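Local structure of YghZ aldo-keto reductase (Escherichia coli, 3N6Q) at residues B[91-96]-B[131-136]; B[114-119]-B[151-156]; B[219-224]-B[296-301]. The protein is an aldo-keto reductase that probably uses a nicotinamide cofactor to reduce aldehydes or ketones to alcohols. One frame throughout, in Å; residues are numbered along the deposited sequence.

Interaction 1 (B[91-96]-B[131-136]); sequences ELIIST and YVDIFY
The carbonyl oxygen Ile94 O is gripped by two successive amides of the neighbouring strand: Asp133 N at 2.8 Å in the carbonyl plane, and Ile134 N at 3.2 Å, tilted from it. The shared acceptor faces the corner at Asp133, after which the two strands of the TIM barrel pair in parallel, with Ser95 opposite Ile134 and Thr96 opposite Phe135. The carboxylate of Asp133 ties the same corner a second time. Its CG lies beside its own N and opposite its carbonyl carbon (chi1 -61°), which carries OD2 to Ile94 N. That bond is 2.7 Å long and almost straight, 172° at the hydrogen, and meets the anti side of OD2 from a direction tilted out of the carboxylate plane. Arg89 forms a salt bridge with the same oxygen, while OD1 pairs with Lys114 of a neighbouring subunit. Beyond the corner, regular parallel pairing takes over: Thr96 N reaches Ile134 O at 3.1 Å, and Tyr136 N reaches Thr96 O at 2.9 Å. Ser95 is small enough to let Tyr136 lie beside it, its CB at the ring edge 3.9 Å from CE2, and its hydroxyl bonds Asp61. On the face turned to helix 113-127, the methyl Thr96 CG2 touches both Val132 CG1 and Phe135 CD1, while OG1 goes to Glu74. Ile93 CG2 meets Ile134 CD1 at 3.8 Å on the other face. With an alanine here instead of Asp133, Ile94 N would probably lose its acceptor, and Arg89 and Lys114 of the neighbouring subunit their shared carboxylate. A buried aspartate here thus does a backbone acceptor's work, and the cations around it probably stabilise its negative charge.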
ATOM      1  N   GLU B  91      24.301  -2.383  -6.608  1.00 14.52           N
ATOM      2  CA  GLU B  91      25.310  -3.390  -6.257  1.00 18.59           C
ATOM      3  C   GLU B  91      25.603  -3.418  -4.744  1.00 18.34           C
ATOM      4  O   GLU B  91      26.527  -4.130  -4.320  1.00 17.80           O
ATOM      5  CB  GLU B  91      26.599  -3.085  -7.042  1.00 17.37           C
ATOM      6  CG  GLU B  91      26.398  -3.461  -8.512  1.00 20.43           C
ATOM      7  CD  GLU B  91      27.529  -3.011  -9.401  1.00 20.39           C
ATOM      8  OE1 GLU B  91      28.688  -3.376  -9.158  1.00 21.16           O
ATOM      9  OE2 GLU B  91      27.239  -2.330 -10.397  1.00 22.56           O
ATOM     10  N   LEU B  92      24.970  -2.512  -3.969  1.00 15.77           N
ATOM     11  CA  LEU B  92      25.270  -2.363  -2.540  1.00 15.27           C
ATOM     12  C   LEU B  92      24.120  -2.862  -1.679  1.00 14.40           C
ATOM     13  O   LEU B  92      22.936  -2.713  -2.061  1.00 16.34           O
ATOM     14  CB  LEU B  92      25.488  -0.869  -2.150  1.00 14.58           C
ATOM     15  CG  LEU B  92      26.605  -0.171  -2.929  1.00 16.86           C
ATOM     16  CD1 LEU B  92      26.745   1.271  -2.323  1.00 14.92           C
ATOM     17  CD2 LEU B  92      27.939  -0.959  -2.776  1.00 16.37           C
ATOM     18  N   ILE B  93      24.447  -3.423  -0.518  1.00 15.27           N
ATOM     19  CA  ILE B  93      23.430  -3.727   0.521  1.00 13.62           C
ATOM     20  C   ILE B  93      23.668  -2.802   1.692  1.00 11.98           C
ATOM     21  O   ILE B  93      24.732  -2.791   2.297  1.00 12.42           O
ATOM     22  CB  ILE B  93      23.526  -5.212   1.016  1.00 13.64           C
ATOM     23  CG1 ILE B  93      23.455  -6.167  -0.156  1.00 13.50           C
ATOM     24  CG2 ILE B  93      22.472  -5.505   2.160  1.00 15.02           C
ATOM     25  CD1 ILE B  93      22.066  -6.094  -0.931  1.00 12.57           C
ATOM     26  N   ILE B  94      22.745  -1.855   1.844  1.00 12.91           N
ATOM     27  CA  ILE B  94      22.915  -0.813   2.835  1.00 11.96           C
ATOM     28  C   ILE B  94      21.935  -1.115   3.968  1.00 11.98           C
ATOM     29  O   ILE B  94      20.738  -1.279   3.735  1.00 13.77           O
ATOM     30  CB  ILE B  94      22.602   0.594   2.214  1.00 12.91           C
ATOM     31  CG1 ILE B  94      23.637   0.924   1.114  1.00 17.08           C
ATOM     32  CG2 ILE B  94      22.569   1.638   3.382  1.00 16.17           C
ATOM     33  CD1 ILE B  94      23.249   2.096   0.202  1.00 19.49           C
ATOM     34  N   SER B  95      22.401  -1.132   5.218  1.00 13.79           N
ATOM     35  CA  SER B  95      21.468  -1.314   6.295  1.00 14.29           C
ATOM     36  C   SER B  95      21.429  -0.099   7.245  1.00 13.92           C
ATOM     37  O   SER B  95      22.369   0.727   7.268  1.00 15.71           O
ATOM     38  CB  SER B  95      21.813  -2.543   7.116  1.00 16.09           C
ATOM     39  OG  SER B  95      23.155  -2.346   7.572  1.00 17.82           O
ATOM     40  N   THR B  96      20.284   0.085   7.911  1.00 13.84           N
ATOM     41  CA  THR B  96      20.318   0.908   9.113  1.00 12.90           C
ATOM     42  C   THR B  96      19.377   0.363  10.181  1.00 12.84           C
ATOM     43  O   THR B  96      18.835  -0.730  10.005  1.00 13.27           O
ATOM     44  CB  THR B  96      20.004   2.402   8.772  1.00 12.07           C
ATOM     45  OG1 THR B  96      20.347   3.198   9.897  1.00 19.23           O
ATOM     46  CG2 THR B  96      18.509   2.567   8.518  1.00 16.57           C
ATOM     47  N   TYR B 131      15.164   3.767  -0.173  1.00 15.79           N
ATOM     48  CA  TYR B 131      14.952   2.656   0.756  1.00 14.33           C
ATOM     49  C   TYR B 131      16.333   2.131   1.213  1.00 15.38           C
ATOM     50  O   TYR B 131      17.343   2.334   0.553  1.00 16.11           O
ATOM     51  CB  TYR B 131      14.120   1.488   0.122  1.00 13.72           C
ATOM     52  CG  TYR B 131      14.680   0.903  -1.206  1.00 15.26           C
ATOM     53  CD1 TYR B 131      15.719  -0.034  -1.183  1.00 12.86           C
ATOM     54  CD2 TYR B 131      14.234   1.377  -2.452  1.00 18.26           C
ATOM     55  CE1 TYR B 131      16.332  -0.467  -2.414  1.00 15.38           C
ATOM     56  CE2 TYR B 131      14.757   0.886  -3.679  1.00 19.51           C
ATOM     57  CZ  TYR B 131      15.779  -0.068  -3.624  1.00 20.00           C
ATOM     58  OH  TYR B 131      16.323  -0.545  -4.772  1.00 19.83           O
ATOM     59  N   VAL B 132      16.332   1.384   2.307  1.00 14.26           N
ATOM     60  CA  VAL B 132      17.546   0.662   2.723  1.00 13.85           C
ATOM     61  C   VAL B 132      17.333  -0.805   2.354  1.00 14.22           C
ATOM     62  O   VAL B 132      16.199  -1.258   2.208  1.00 12.81           O
ATOM     63  CB  VAL B 132      17.779   0.733   4.273  1.00 13.68           C
ATOM     64  CG1 VAL B 132      18.307   2.136   4.664  1.00 14.95           C
ATOM     65  CG2 VAL B 132      16.530   0.217   5.123  1.00 11.16           C
ATOM     66  N   ASP B 133      18.408  -1.552   2.170  1.00 12.83           N
ATOM     67  CA  ASP B 133      18.197  -2.995   1.870  1.00 12.98           C
ATOM     68  C   ASP B 133      17.794  -3.774   3.125  1.00 11.68           C
ATOM     69  O   ASP B 133      16.970  -4.689   3.058  1.00 13.12           O
ATOM     70  CB  ASP B 133      19.525  -3.514   1.329  1.00 11.15           C
ATOM     71  CG  ASP B 133      19.907  -2.772   0.068  1.00 13.66           C
ATOM     72  OD1 ASP B 133      19.378  -3.149  -0.995  1.00 14.31           O
ATOM     73  OD2 ASP B 133      20.658  -1.782   0.125  1.00 13.66           O
ATOM     74  N   ILE B 134      18.330  -3.378   4.274  1.00 11.73           N
ATOM     75  CA  ILE B 134      17.933  -4.048   5.543  1.00 12.97           C
ATOM     76  C   ILE B 134      17.653  -3.016   6.614  1.00 14.17           C
ATOM     77  O   ILE B 134      18.454  -2.110   6.803  1.00 13.93           O
ATOM     78  CB  ILE B 134      19.039  -5.007   6.102  1.00 16.18           C
ATOM     79  CG1 ILE B 134      19.575  -5.900   4.942  1.00 15.21           C
ATOM     80  CG2 ILE B 134      18.447  -5.848   7.221  1.00 17.49           C
ATOM     81  CD1 ILE B 134      20.793  -6.777   5.338  1.00 14.38           C
ATOM     82  N   PHE B 135      16.480  -3.102   7.247  1.00 12.82           N
ATOM     83  CA  PHE B 135      16.200  -2.221   8.375  1.00 12.54           C
ATOM     84  C   PHE B 135      16.152  -3.090   9.628  1.00 12.46           C
ATOM     85  O   PHE B 135      15.454  -4.098   9.620  1.00 15.98           O
ATOM     86  CB  PHE B 135      14.864  -1.496   8.156  1.00 12.00           C
ATOM     87  CG  PHE B 135      14.504  -0.562   9.307  1.00 12.71           C
ATOM     88  CD1 PHE B 135      15.425   0.415   9.750  1.00 13.20           C
ATOM     89  CD2 PHE B 135      13.271  -0.651   9.918  1.00 15.42           C
ATOM     90  CE1 PHE B 135      15.055   1.312  10.850  1.00 15.04           C
ATOM     91  CE2 PHE B 135      12.882   0.235  10.952  1.00 20.76           C
ATOM     92  CZ  PHE B 135      13.774   1.157  11.445  1.00 15.21           C
ATOM     93  N   TYR B 136      16.890  -2.742  10.683  1.00 13.95           N
ATOM     94  CA  TYR B 136      16.934  -3.554  11.938  1.00 12.91           C
ATOM     95  C   TYR B 136      16.171  -2.874  13.086  1.00 12.87           C
ATOM     96  O   TYR B 136      16.352  -1.678  13.328  1.00 13.82           O
ATOM     97  CB  TYR B 136      18.360  -3.558  12.458  1.00 10.70           C
ATOM     98  CG  TYR B 136      19.283  -4.552  11.750  1.00 11.07           C
ATOM     99  CD1 TYR B 136      19.524  -5.832  12.301  1.00 15.18           C
ATOM    100  CD2 TYR B 136      20.006  -4.151  10.597  1.00 16.13           C
ATOM    101  CE1 TYR B 136      20.499  -6.707  11.748  1.00 14.86           C
ATOM    102  CE2 TYR B 136      20.950  -5.044   9.992  1.00 15.02           C
ATOM    103  CZ  TYR B 136      21.197  -6.307  10.593  1.00 15.54           C
ATOM    104  OH  TYR B 136      22.144  -7.114   9.993  1.00 17.24           O
TER

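Interaction 2 (B[114-119]-B[151-156]); sequences KYLLAS and SALAHA
Leu117 keeps CG beside its backbone N (chi1 -67°) and continues its chain extended, which sends CD1 toward His155 and CD2 toward the backbone at Ala152. His155 holds its imidazole opposite its own N (chi1 -174°), and the two side chains cross at about a right angle. Leu117 CD1 approaches the ring obliquely, 3.8 Å from His155 CD2. The other methyl, CD2, rests against the backbone, 3.5 Å from Ala152 O, a carbonyl already bonded within its own helix to Ala156 N. Nearer the barrel wall, Leu116 CD2 lies 3.9 Å from Ala152 CB and 4.3 Å from Leu153 CD2. Segments 114-119 and 151-156, on neighbouring helices outside the barrel, run roughly parallel at 23°, their axes 9.5 Å apart. Ala152 suits this spacing, because its one methyl takes Leu116 closely and Leu117 more loosely. The inner side of the contact rests on Phe135 of the barrel wall, whereas Leu163 and Gln158 of a neighbouring subunit pack on Leu117 and His155. With only apolar and van der Waals contacts joining the two segments, shape rather than directed bonds probably sets their spacing.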
ATOM      1  N   LYS B 114       6.247   4.568  16.699  1.00 13.09           N
ATOM      2  CA  LYS B 114       6.615   5.997  16.583  1.00 13.61           C
ATOM      3  C   LYS B 114       8.127   6.181  16.323  1.00 12.85           C
ATOM      4  O   LYS B 114       8.561   6.779  15.312  1.00 13.26           O
ATOM      5  CB  LYS B 114       6.205   6.738  17.884  1.00 11.22           C
ATOM      6  CG  LYS B 114       6.786   8.165  18.001  1.00 14.41           C
ATOM      7  CD  LYS B 114       6.250   9.129  16.904  1.00 13.72           C
ATOM      8  CE  LYS B 114       6.830  10.595  17.227  1.00 16.37           C
ATOM      9  NZ  LYS B 114       6.187  11.676  16.361  1.00 13.18           N
ATOM     10  N   TYR B 115       8.949   5.579  17.187  1.00 11.97           N
ATOM     11  CA  TYR B 115      10.371   5.763  17.053  1.00 11.92           C
ATOM     12  C   TYR B 115      10.942   5.092  15.833  1.00 13.98           C
ATOM     13  O   TYR B 115      11.692   5.722  15.068  1.00 12.62           O
ATOM     14  CB  TYR B 115      11.088   5.299  18.321  1.00 13.49           C
ATOM     15  CG  TYR B 115      12.585   5.202  18.230  1.00 12.97           C
ATOM     16  CD1 TYR B 115      13.374   6.271  17.796  1.00 11.99           C
ATOM     17  CD2 TYR B 115      13.236   4.048  18.706  1.00 14.47           C
ATOM     18  CE1 TYR B 115      14.784   6.131  17.733  1.00 10.98           C
ATOM     19  CE2 TYR B 115      14.616   3.903  18.653  1.00 14.96           C
ATOM     20  CZ  TYR B 115      15.382   4.958  18.174  1.00 14.85           C
ATOM     21  OH  TYR B 115      16.759   4.845  18.098  1.00 14.43           O
ATOM     22  N   LEU B 116      10.536   3.845  15.600  1.00 14.57           N
ATOM     23  CA  LEU B 116      11.119   3.091  14.490  1.00 14.15           C
ATOM     24  C   LEU B 116      10.755   3.770  13.160  1.00 13.53           C
ATOM     25  O   LEU B 116      11.606   3.918  12.291  1.00 11.91           O
ATOM     26  CB  LEU B 116      10.652   1.635  14.497  1.00 14.19           C
ATOM     27  CG  LEU B 116      11.680   0.670  15.069  1.00 17.45           C
ATOM     28  CD1 LEU B 116      12.095   1.097  16.442  1.00 18.13           C
ATOM     29  CD2 LEU B 116      11.030  -0.790  15.107  1.00 18.58           C
ATOM     30  N   LEU B 117       9.498   4.153  12.982  1.00 11.11           N
ATOM     31  CA  LEU B 117       9.121   4.639  11.674  1.00 13.64           C
ATOM     32  C   LEU B 117       9.601   6.090  11.483  1.00 13.96           C
ATOM     33  O   LEU B 117      10.041   6.451  10.379  1.00 13.23           O
ATOM     34  CB  LEU B 117       7.594   4.540  11.440  1.00 11.84           C
ATOM     35  CG  LEU B 117       7.116   3.066  11.368  1.00 15.39           C
ATOM     36  CD1 LEU B 117       5.574   3.004  11.083  1.00 12.87           C
ATOM     37  CD2 LEU B 117       7.925   2.229  10.315  1.00 14.64           C
ATOM     38  N   ALA B 118       9.544   6.906  12.532  1.00 13.50           N
ATOM     39  CA  ALA B 118      10.100   8.286  12.410  1.00 12.79           C
ATOM     40  C   ALA B 118      11.594   8.172  12.136  1.00 12.64           C
ATOM     41  O   ALA B 118      12.151   8.979  11.355  1.00 11.73           O
ATOM     42  CB  ALA B 118       9.883   9.115  13.730  1.00 12.43           C
ATOM     43  N   SER B 119      12.264   7.245  12.836  1.00 12.64           N
ATOM     44  CA  SER B 119      13.720   7.162  12.715  1.00 12.60           C
ATOM     45  C   SER B 119      14.107   6.712  11.285  1.00 10.90           C
ATOM     46  O   SER B 119      15.092   7.253  10.692  1.00 13.15           O
ATOM     47  CB  SER B 119      14.340   6.196  13.720  1.00 12.10           C
ATOM     48  OG  SER B 119      15.741   6.259  13.553  1.00 13.03           O
ATOM     49  N   SER B 151       5.259  -5.127  13.671  1.00 15.89           N
ATOM     50  CA  SER B 151       4.337  -4.430  12.768  0.50 14.41           C
ATOM     51  C   SER B 151       5.042  -3.247  12.139  1.00 16.26           C
ATOM     52  O   SER B 151       4.858  -2.957  10.950  1.00 14.78           O
ATOM     53  CB  SER B 151       3.098  -3.863  13.503  0.50 14.92           C
ATOM     54  OG  SER B 151       2.230  -3.235  12.550  0.50 10.63           O
ATOM     55  N   ALA B 152       5.827  -2.565  12.959  1.00 13.31           N
ATOM     56  CA  ALA B 152       6.649  -1.424  12.415  1.00 14.23           C
ATOM     57  C   ALA B 152       7.620  -1.904  11.305  1.00 13.55           C
ATOM     58  O   ALA B 152       7.721  -1.302  10.228  1.00 12.24           O
ATOM     59  CB  ALA B 152       7.415  -0.718  13.531  1.00 12.63           C
ATOM     60  N   LEU B 153       8.402  -2.926  11.605  1.00 13.71           N
ATOM     61  CA  LEU B 153       9.249  -3.524  10.568  1.00 14.19           C
ATOM     62  C   LEU B 153       8.414  -3.928   9.346  1.00 14.42           C
ATOM     63  O   LEU B 153       8.858  -3.668   8.207  1.00 13.77           O
ATOM     64  CB  LEU B 153      10.008  -4.761  11.127  1.00 13.30           C
ATOM     65  CG  LEU B 153      10.917  -4.436  12.283  1.00 14.56           C
ATOM     66  CD1 LEU B 153      11.535  -5.815  12.816  1.00 15.03           C
ATOM     67  CD2 LEU B 153      12.036  -3.471  11.864  1.00 13.61           C
ATOM     68  N   ALA B 154       7.229  -4.537   9.542  1.00 14.66           N
ATOM     69  CA  ALA B 154       6.405  -4.944   8.405  1.00 15.79           C
ATOM     70  C   ALA B 154       5.967  -3.756   7.557  1.00 15.59           C
ATOM     71  O   ALA B 154       5.939  -3.836   6.343  1.00 15.61           O
ATOM     72  CB  ALA B 154       5.196  -5.752   8.829  1.00 15.30           C
ATOM     73  N   HIS B 155       5.591  -2.673   8.233  1.00 14.63           N
ATOM     74  CA  HIS B 155       5.222  -1.468   7.524  1.00 16.09           C
ATOM     75  C   HIS B 155       6.392  -0.907   6.697  1.00 13.71           C
ATOM     76  O   HIS B 155       6.191  -0.449   5.565  1.00 15.03           O
ATOM     77  CB  HIS B 155       4.706  -0.425   8.528  1.00 15.26           C
ATOM     78  CG  HIS B 155       4.156   0.802   7.861  1.00 17.21           C
ATOM     79  ND1 HIS B 155       2.872   0.843   7.340  1.00 19.26           N
ATOM     80  CD2 HIS B 155       4.755   1.950   7.486  1.00 19.94           C
ATOM     81  CE1 HIS B 155       2.683   2.017   6.766  1.00 20.51           C
ATOM     82  NE2 HIS B 155       3.794   2.723   6.881  1.00 21.18           N
ATOM     83  N   ALA B 156       7.616  -0.981   7.230  1.00 13.78           N
ATOM     84  CA  ALA B 156       8.797  -0.509   6.476  1.00 14.48           C
ATOM     85  C   ALA B 156       8.902  -1.290   5.178  1.00 13.92           C
ATOM     86  O   ALA B 156       9.202  -0.759   4.093  1.00 12.44           O
ATOM     87  CB  ALA B 156      10.099  -0.703   7.344  1.00 14.13           C
TER

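Interaction 3 (B[219-224]-B[296-301])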
ATOM      1  N   CYS B 219      23.268 -14.664  10.080  1.00 15.23           N
ATOM      2  CA  CYS B 219      23.950 -14.220  11.275  1.00 16.13           C
ATOM      3  C   CYS B 219      25.144 -13.364  10.831  1.00 16.72           C
ATOM      4  O   CYS B 219      26.062 -13.870  10.148  1.00 15.60           O
ATOM      5  CB  CYS B 219      24.497 -15.444  12.061  1.00 15.29           C
ATOM      6  SG  CYS B 219      25.309 -14.949  13.587  1.00 18.58           S
ATOM      7  N   ILE B 220      25.189 -12.093  11.274  1.00 15.42           N
ATOM      8  CA  ILE B 220      26.278 -11.251  10.945  1.00 13.55           C
ATOM      9  C   ILE B 220      26.954 -10.827  12.235  1.00 14.34           C
ATOM     10  O   ILE B 220      26.324 -10.297  13.137  1.00 15.07           O
ATOM     11  CB  ILE B 220      25.886 -10.068   9.986  1.00 15.77           C
ATOM     12  CG1 ILE B 220      27.113  -9.201   9.770  1.00 15.14           C
ATOM     13  CG2 ILE B 220      24.787  -9.211  10.677  1.00  8.78           C
ATOM     14  CD1 ILE B 220      26.940  -8.194   8.569  1.00 17.39           C
ATOM     15  N   ALA B 221      28.224 -11.214  12.397  1.00 12.56           N
ATOM     16  CA  ALA B 221      28.912 -10.988  13.656  1.00 12.09           C
ATOM     17  C   ALA B 221      29.395  -9.536  13.864  1.00 13.99           C
ATOM     18  O   ALA B 221      30.292  -9.028  13.164  1.00 16.06           O
ATOM     19  CB  ALA B 221      30.147 -11.993  13.797  1.00 14.67           C
ATOM     20  N   PHE B 222      28.899  -8.907  14.940  1.00 15.38           N
ATOM     21  CA  PHE B 222      29.331  -7.544  15.307  1.00 14.91           C
ATOM     22  C   PHE B 222      30.502  -7.668  16.284  1.00 16.46           C
ATOM     23  O   PHE B 222      30.581  -8.620  17.089  1.00 18.31           O
ATOM     24  CB  PHE B 222      28.136  -6.857  16.006  1.00 16.84           C
ATOM     25  CG  PHE B 222      28.437  -5.470  16.511  1.00 18.62           C
ATOM     26  CD1 PHE B 222      28.568  -4.411  15.614  1.00 21.03           C
ATOM     27  CD2 PHE B 222      28.588  -5.226  17.865  1.00 23.54           C
ATOM     28  CE1 PHE B 222      28.860  -3.116  16.056  1.00 23.81           C
ATOM     29  CE2 PHE B 222      28.883  -3.932  18.319  1.00 29.02           C
ATOM     30  CZ  PHE B 222      29.004  -2.870  17.405  1.00 23.38           C
ATOM     31  N   THR B 223      31.471  -6.750  16.184  1.00 15.57           N
ATOM     32  CA  THR B 223      32.737  -6.764  16.979  1.00 17.40           C
ATOM     33  C   THR B 223      33.472  -8.135  16.915  1.00 16.30           C
ATOM     34  O   THR B 223      33.838  -8.686  17.949  1.00 17.19           O
ATOM     35  CB  THR B 223      32.637  -6.391  18.464  1.00 17.70           C
ATOM     36  OG1 THR B 223      31.642  -7.182  19.151  1.00 19.83           O
ATOM     37  CG2 THR B 223      32.317  -4.864  18.611  1.00 24.63           C
ATOM     38  N   PRO B 224      33.652  -8.641  15.711  1.00 14.60           N
ATOM     39  CA  PRO B 224      34.374  -9.958  15.552  1.00 15.27           C
ATOM     40  C   PRO B 224      35.828  -9.893  16.010  1.00 18.17           C
ATOM     41  O   PRO B 224      36.435 -10.954  16.268  1.00 17.99           O
ATOM     42  CB  PRO B 224      34.288 -10.224  14.039  1.00 16.10           C
ATOM     43  CG  PRO B 224      34.327  -8.746  13.395  1.00 14.91           C
ATOM     44  CD  PRO B 224      33.435  -7.944  14.411  1.00 13.14           C
ATOM     45  N   THR B 296      27.122 -15.827   8.499  1.00 15.61           N
ATOM     46  CA  THR B 296      27.035 -15.310   7.123  1.00 15.06           C
ATOM     47  C   THR B 296      28.144 -14.312   6.768  1.00 15.69           C
ATOM     48  O   THR B 296      28.668 -14.297   5.621  1.00 16.00           O
ATOM     49  CB  THR B 296      25.642 -14.570   6.948  1.00 12.55           C
ATOM     50  OG1 THR B 296      24.601 -15.394   7.483  1.00 15.62           O
ATOM     51  CG2 THR B 296      25.370 -14.279   5.501  1.00 17.16           C
ATOM     52  N   SER B 297      28.532 -13.481   7.732  1.00 15.91           N
ATOM     53  CA  SER B 297      29.488 -12.394   7.473  1.00 13.86           C
ATOM     54  C   SER B 297      30.042 -11.920   8.800  1.00 12.91           C
ATOM     55  O   SER B 297      29.422 -12.152   9.881  1.00 16.09           O
ATOM     56  CB  SER B 297      28.741 -11.242   6.703  1.00 13.46           C
ATOM     57  OG  SER B 297      29.688 -10.249   6.284  1.00 16.88           O
ATOM     58  N   VAL B 298      31.199 -11.245   8.757  1.00 13.86           N
ATOM     59  CA  VAL B 298      31.757 -10.618   9.942  1.00 12.78           C
ATOM     60  C   VAL B 298      31.874  -9.133   9.639  1.00 15.44           C
ATOM     61  O   VAL B 298      32.216  -8.739   8.549  1.00 15.10           O
ATOM     62  CB  VAL B 298      33.132 -11.217  10.311  1.00 13.74           C
ATOM     63  CG1 VAL B 298      32.955 -12.742  10.632  1.00 13.58           C
ATOM     64  CG2 VAL B 298      34.124 -11.075   9.148  1.00 15.10           C
ATOM     65  N   LEU B 299      31.461  -8.339  10.595  1.00 15.53           N
ATOM     66  CA  LEU B 299      31.469  -6.872  10.426  1.00 17.07           C
ATOM     67  C   LEU B 299      32.753  -6.254  10.850  1.00 14.31           C
ATOM     68  O   LEU B 299      33.090  -6.199  12.027  1.00 17.87           O
ATOM     69  CB  LEU B 299      30.352  -6.259  11.263  1.00 17.84           C
ATOM     70  CG  LEU B 299      29.060  -6.128  10.516  1.00 22.36           C
ATOM     71  CD1 LEU B 299      27.917  -5.974  11.601  1.00 30.42           C
ATOM     72  CD2 LEU B 299      29.137  -4.911   9.540  1.00 16.77           C
ATOM     73  N   ILE B 300      33.497  -5.739   9.881  1.00 15.29           N
ATOM     74  CA  ILE B 300      34.794  -5.167  10.134  1.00 17.10           C
ATOM     75  C   ILE B 300      34.637  -3.649  10.226  1.00 21.99           C
ATOM     76  O   ILE B 300      34.102  -3.034   9.303  1.00 19.59           O
ATOM     77  CB  ILE B 300      35.739  -5.423   8.944  1.00 19.86           C
ATOM     78  CG1 ILE B 300      35.876  -6.933   8.750  1.00 25.96           C
ATOM     79  CG2 ILE B 300      37.106  -4.769   9.251  1.00 21.51           C
ATOM     80  CD1 ILE B 300      36.237  -7.548  10.049  1.00 24.81           C
ATOM     81  N   GLY B 301      35.169  -3.068  11.291  1.00 21.57           N
ATOM     82  CA  GLY B 301      35.057  -1.621  11.479  1.00 28.35           C
ATOM     83  C   GLY B 301      36.340  -0.886  11.189  1.00 29.78           C
ATOM     84  O   GLY B 301      36.978  -0.371  12.119  1.00 33.36           O
TER
HETATM   85  O   HOH W   1      31.739  -4.853  14.089  1.00 19.00           O
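Strands 219-221 and 297-300 run parallel with axes 4.6 Å apart and an angle of 32° between them. They are the last two strands of the TIM barrel, and the second of them pairs in turn with strand 24-31 to close the cylinder. Ala221 is bonded on both sides, its N to Ser297 O at 2.9 Å and its O to Leu299 N at an equal length. At the start of the pair a side chain substitutes for backbone: Thr296 OG1, placed beside its own N (chi1 -47°), accepts from Cys219 N at 3.0 Å, and Thr296 N returns the bond to Cys219 O. Inside the barrel, Ile220 and Leu299 cross at about a right angle, CD1 of the isoleucine pressing on CG of the leucine at 3.5 Å. Ser297 sits on this same face, where its OG turns to Pro26 and Ser29 of the neighbouring strand. The outward face is apolar, with Pro224 CB 4.0 Å from Val298 CB; Leu289 of helix 281-289 packs on both, and Leu286 on the proline. Proline suits position 224 because it has no N-H to satisfy; its CD lies close to Leu299 O. That carbonyl instead receives a water hydrogen at 2.8 Å, and the same water accepts from Thr223 N, so that it bridges the two segments beyond their direct pairing.

Overall arrangement
Interactions 1 and 3 belong to one closed barrel sheet, their centres about 15 Å apart, and meet across its interior where Tyr136 OH lies 3.4 Å from Ile220 CG2. Interaction 2 lies outside the barrel, with its centre also about 15 Å from that of interaction 1. Phe135 joins those two: its CD2 is 3.6 Å from Leu153 CD2, and its CZ equally near Leu116 O. The segments of interactions 1 and 2 alternate along the chain: strand 93-98, helix 113-127, strand 132-137, helix 146-158. Interactions 2 and 3 do not touch, with nearest atoms about 14 Å apart. In aldo-keto reductases the active site lies at the C-terminal ends of the barrel strands, toward which both strand pairs lead.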